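Local structure of CalG4 (Micromonospora echinospora, 3IA7) at residues A[175-178]-A[179-182]; A[367-370]-A[371-374]. The protein belongs to the GT-B structural clan and is built from two Rossmann-like domains, each with a parallel beta sheet flanked by helices, and is modelled with bound calcium ions. All coordinates share one frame; numbering follows the deposited sequence.

Interaction 1: A[175-178]-A[179-182]; sequences DTPV and KEYW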
loop_
_atom_site.group_PDB
_atom_site.type_symbol
_atom_site.label_atom_id
_atom_site.label_comp_id
_atom_site.label_asym_id
_atom_site.label_seq_id
_atom_site.Cartn_x
_atom_site.Cartn_y
_atom_site.Cartn_z
ATOM N N ASP A 175 -19.636 -37.726 0.347
ATOM C CA ASP A 175 -20.509 -38.249 1.384
ATOM C C ASP A 175 -19.895 -38.128 2.799
ATOM O O ASP A 175 -20.381 -38.722 3.735
ATOM C CB ASP A 175 -20.934 -39.687 1.075
ATOM C CG ASP A 175 -19.788 -40.695 1.251
ATOM O OD1 ASP A 175 -18.608 -40.298 1.265
ATOM O OD2 ASP A 175 -20.080 -41.916 1.356
ATOM N N THR A 176 -18.817 -37.365 2.928
ATOM C CA THR A 176 -18.204 -37.072 4.218
ATOM C C THR A 176 -19.288 -36.431 5.091
ATOM O O THR A 176 -20.004 -35.553 4.612
ATOM C CB THR A 176 -17.035 -36.101 4.009
ATOM O OG1 THR A 176 -16.144 -36.644 3.018
ATOM C CG2 THR A 176 -16.286 -35.775 5.315
ATOM N N PRO A 177 -19.447 -36.889 6.357
ATOM C CA PRO A 177 -20.370 -36.218 7.279
ATOM C C PRO A 177 -20.125 -34.693 7.290
ATOM O O PRO A 177 -18.981 -34.233 7.230
ATOM C CB PRO A 177 -19.983 -36.827 8.629
ATOM C CG PRO A 177 -19.595 -38.236 8.244
ATOM C CD PRO A 177 -18.751 -38.000 7.036
ATOM N N VAL A 178 -21.201 -33.921 7.403
ATOM C CA VAL A 178 -21.137 -32.454 7.250
ATOM C C VAL A 178 -20.214 -31.762 8.231
ATOM O O VAL A 178 -19.402 -30.958 7.811
ATOM C CB VAL A 178 -22.556 -31.806 7.334
ATOM C CG1 VAL A 178 -22.491 -30.280 7.332
ATOM C CG2 VAL A 178 -23.427 -32.296 6.201
ATOM N N LYS A 179 -20.313 -32.089 9.531
ATOM C CA LYS A 179 -19.438 -31.472 10.512
ATOM C C LYS A 179 -17.943 -31.836 10.256
ATOM O O LYS A 179 -17.068 -30.975 10.357
ATOM C CB LYS A 179 -19.879 -31.883 11.918
ATOM C CG LYS A 179 -19.515 -30.904 12.999
ATOM C CD LYS A 179 -20.061 -31.451 14.369
ATOM C CE LYS A 179 -19.939 -30.387 15.436
ATOM N NZ LYS A 179 -20.727 -30.759 16.652
ATOM N N GLU A 180 -17.662 -33.109 9.951
ATOM C CA GLU A 180 -16.316 -33.550 9.574
ATOM C C GLU A 180 -15.745 -32.794 8.379
ATOM O O GLU A 180 -14.645 -32.291 8.410
ATOM C CB GLU A 180 -16.319 -35.038 9.243
ATOM C CG GLU A 180 -14.908 -35.606 9.086
ATOM C CD GLU A 180 -14.880 -37.089 8.670
ATOM O OE1 GLU A 180 -15.871 -37.800 8.931
ATOM O OE2 GLU A 180 -13.860 -37.526 8.094
ATOM N N TYR A 181 -16.517 -32.733 7.311
ATOM C CA TYR A 181 -16.162 -31.963 6.117
ATOM C C TYR A 181 -15.807 -30.502 6.438
ATOM O O TYR A 181 -14.778 -29.981 5.958
ATOM C CB TYR A 181 -17.343 -31.989 5.155
ATOM C CG TYR A 181 -17.076 -31.289 3.858
ATOM C CD1 TYR A 181 -16.472 -31.964 2.798
ATOM C CD2 TYR A 181 -17.403 -29.927 3.698
ATOM C CE1 TYR A 181 -16.208 -31.290 1.579
ATOM C CE2 TYR A 181 -17.152 -29.255 2.482
ATOM C CZ TYR A 181 -16.567 -29.968 1.428
ATOM O OH TYR A 181 -16.308 -29.280 0.249
ATOM N N TRP A 182 -16.653 -29.860 7.250
ATOM C CA TRP A 182 -16.506 -28.439 7.631
ATOM C C TRP A 182 -15.136 -28.225 8.235
ATOM O O TRP A 182 -14.468 -27.188 7.962
ATOM C CB TRP A 182 -17.624 -28.060 8.614
ATOM C CG TRP A 182 -17.869 -26.568 8.756
ATOM C CD1 TRP A 182 -17.029 -25.648 9.318
ATOM C CD2 TRP A 182 -19.055 -25.861 8.401
ATOM N NE1 TRP A 182 -17.578 -24.394 9.256
ATOM C CE2 TRP A 182 -18.833 -24.483 8.729
ATOM C CE3 TRP A 182 -20.267 -26.233 7.813
ATOM C CZ2 TRP A 182 -19.769 -23.492 8.487
ATOM C CZ3 TRP A 182 -21.231 -25.208 7.553
ATOM C CH2 TRP A 182 -20.965 -23.866 7.902
#

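Interaction 2: A[367-370]-A[371-374]; sequences SAVR and ERVR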
loop_
_atom_site.group_PDB
_atom_site.type_symbol
_atom_site.label_atom_id
_atom_site.label_comp_id
_atom_site.label_asym_id
_atom_site.label_seq_id
_atom_site.Cartn_x
_atom_site.Cartn_y
_atom_site.Cartn_z
ATOM N N SER A 367 5.245 0.820 29.628
ATOM C CA SER A 367 6.487 0.301 29.002
ATOM C C SER A 367 6.402 -1.164 28.606
ATOM O O SER A 367 6.951 -1.540 27.547
ATOM C CB SER A 367 7.734 0.552 29.889
ATOM O OG SER A 367 7.733 -0.288 31.029
ATOM N N ALA A 368 5.697 -1.965 29.410
ATOM C CA ALA A 368 5.534 -3.417 29.178
ATOM C C ALA A 368 4.726 -3.692 27.896
ATOM O O ALA A 368 5.071 -4.571 27.083
ATOM C CB ALA A 368 4.854 -4.080 30.398
ATOM N N VAL A 369 3.643 -2.942 27.738
ATOM C CA VAL A 369 2.847 -2.963 26.508
ATOM C C VAL A 369 3.721 -2.556 25.288
ATOM O O VAL A 369 3.753 -3.269 24.264
ATOM C CB VAL A 369 1.528 -2.092 26.632
ATOM C CG1 VAL A 369 0.852 -1.880 25.187
ATOM C CG2 VAL A 369 0.529 -2.746 27.610
ATOM N N ARG A 370 4.422 -1.433 25.461
ATOM C CA ARG A 370 5.345 -0.854 24.490
ATOM C C ARG A 370 6.269 -1.924 23.939
ATOM O O ARG A 370 6.334 -2.126 22.722
ATOM C CB ARG A 370 6.152 0.282 25.161
ATOM C CG ARG A 370 7.295 0.878 24.356
ATOM C CD ARG A 370 7.563 2.355 24.744
ATOM N NE ARG A 370 7.840 2.585 26.171
ATOM C CZ ARG A 370 7.074 3.284 27.012
ATOM N NH1 ARG A 370 5.917 3.840 26.626
ATOM N NH2 ARG A 370 7.459 3.396 28.273
ATOM N N GLU A 371 6.950 -2.612 24.844
ATOM C CA GLU A 371 7.869 -3.706 24.525
ATOM C C GLU A 371 7.227 -4.927 23.833
ATOM O O GLU A 371 7.805 -5.442 22.859
ATOM C CB GLU A 371 8.667 -4.146 25.748
ATOM C CG GLU A 371 9.846 -5.083 25.421
ATOM C CD GLU A 371 10.888 -4.532 24.393
ATOM O OE1 GLU A 371 10.913 -3.317 24.056
ATOM O OE2 GLU A 371 11.710 -5.350 23.930
ATOM N N ARG A 372 6.061 -5.365 24.304
ATOM C CA ARG A 372 5.332 -6.471 23.657
ATOM C C ARG A 372 4.898 -6.058 22.235
ATOM O O ARG A 372 4.986 -6.854 21.283
ATOM C CB ARG A 372 4.123 -6.888 24.490
ATOM C CG ARG A 372 4.506 -7.600 25.792
ATOM C CD ARG A 372 3.321 -8.201 26.483
ATOM N NE ARG A 372 2.397 -7.212 27.038
ATOM C CZ ARG A 372 2.439 -6.738 28.281
ATOM N NH1 ARG A 372 3.376 -7.143 29.139
ATOM N NH2 ARG A 372 1.528 -5.861 28.681
ATOM N N VAL A 373 4.478 -4.805 22.086
ATOM C CA VAL A 373 4.088 -4.299 20.758
ATOM C C VAL A 373 5.331 -4.242 19.793
ATOM O O VAL A 373 5.240 -4.538 18.577
ATOM C CB VAL A 373 3.321 -2.948 20.869
ATOM C CG1 VAL A 373 3.069 -2.396 19.477
ATOM C CG2 VAL A 373 1.954 -3.162 21.571
ATOM N N ARG A 374 6.467 -3.837 20.322
ATOM C CA ARG A 374 7.683 -3.813 19.499
ATOM C C ARG A 374 8.095 -5.234 19.032
ATOM O O ARG A 374 8.515 -5.409 17.891
ATOM C CB ARG A 374 8.809 -3.107 20.232
ATOM C CG ARG A 374 8.574 -1.620 20.185
ATOM C CD ARG A 374 9.721 -0.847 20.695
ATOM N NE ARG A 374 9.339 0.549 20.887
ATOM C CZ ARG A 374 9.986 1.361 21.708
ATOM N NH1 ARG A 374 11.006 0.895 22.408
ATOM N NH2 ARG A 374 9.608 2.622 21.832
#

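Interaction 1: A[175-178]-A[179-182]
Thr176 and Pro177 meet Glu180 and Tyr181 where a loop turns into a helix: a local contact round the N-terminal end of the short helix 178-182, in the half of the protein built on the seven-stranded parallel sheet. Pro177 holds the N-cap position. Its ring has no N-H to offer, but its carbonyl starts the helical ladder: Tyr181 N donates to Pro177 O over 2.9 Å, almost straight at the hydrogen (176°) and approaching nearly along the carbonyl axis. The next rung, Trp182 N to Val178 O at 3.0 Å, is more bent, with an N-H...O angle of 157°.

Side chains from the loop and the first turn meet beside this cap. Thr176 presents its methyl rather than its hydroxyl; with CG2 anti to the backbone N (and chi1, measured to OG1, at -54°), the methyl sits 3.6 Å from Tyr181 N and 3.9 Å from Glu180 CD, and the side chains of Thr176 and Glu180 cross at about a right angle. Thr176 CB lies at the edge of the Tyr181 ring, near its plane. Glu180 is extended and runs alongside the proline ring in the same direction, bringing OE1 to 3.5 Å from Pro177 CD, a van der Waals approach to a CH2 group.

Beyond the turn, Lys179 NZ forms a salt bridge with Asp157, and Arg117 makes a cation-pi contact with the Tyr181 ring. Val178, Tyr181 and Trp182 pack on helix 159-170 through His162, Val166, Leu169 and Leu165, so the short helix lies against that longer one shortly before strand 189-191 enters the sheet.

Interaction 2: A[367-370]-A[371-374]
Arg372 reaches back one turn to Ala368 and Val369 in the first turns of helix 367-381, an alpha-helical contact, i to i+4 with Ala368 and i to i+3 with Val369, within the C-terminal Rossmann-like domain of this GT-B protein. Its CB lies 3.6 Å from Ala368 O. CG comes closer to the same oxygen, at 3.3 Å, because chi1 of -70° sets it beside the backbone N. CD passes by more loosely, and a bend at chi3 (-69°) folds the head over the turn, placing Ala368 O above the centre of one guanidinium face. That oxygen already accepts the backbone bond from Arg372 N, so the flat cation lies over a peptide carbonyl that its own residue holds. NE turns to another partner, Gly341 O, to which it donates a hydrogen bond. At the tip the two nitrogens part: NH1 meets the methyl of Ala368 (CB, 3.6 Å), while NH2, also hydrogen-bonded outside the two segments, has Val369 CG2 as a packing neighbour at 3.4 Å.

On the helix start, Asp366 OD1 accepts a hydrogen bond from Val369 N. Arg374, extended from CG to NE, lies alongside Arg370 in the conformer described. Val369 and Val373 run side by side on the buried flank, where both touch Pro319, with Val369 CG1 4.0 Å from Val373 CG2.

Overall arrangement
Interactions 1 and 2 lie in different halves of the molecule: residues 175-182 belong with the seven-stranded parallel sheet, residues 367-374 with the six-stranded one. Their centres are about 43 Å apart and their nearest atoms about 31 Å, so they do not touch. Both concern the opening turns of a helix, but interaction 1 includes the loop leading into it, whereas interaction 2 lies wholly within the helix. In interaction 1 a residue before the helix reaches forward onto its first turn; in interaction 2 an arginine reaches back along its helix. None of the calcium-binding residues, Leu42 and Glu46 or Gln225 and His297, falls within either contact.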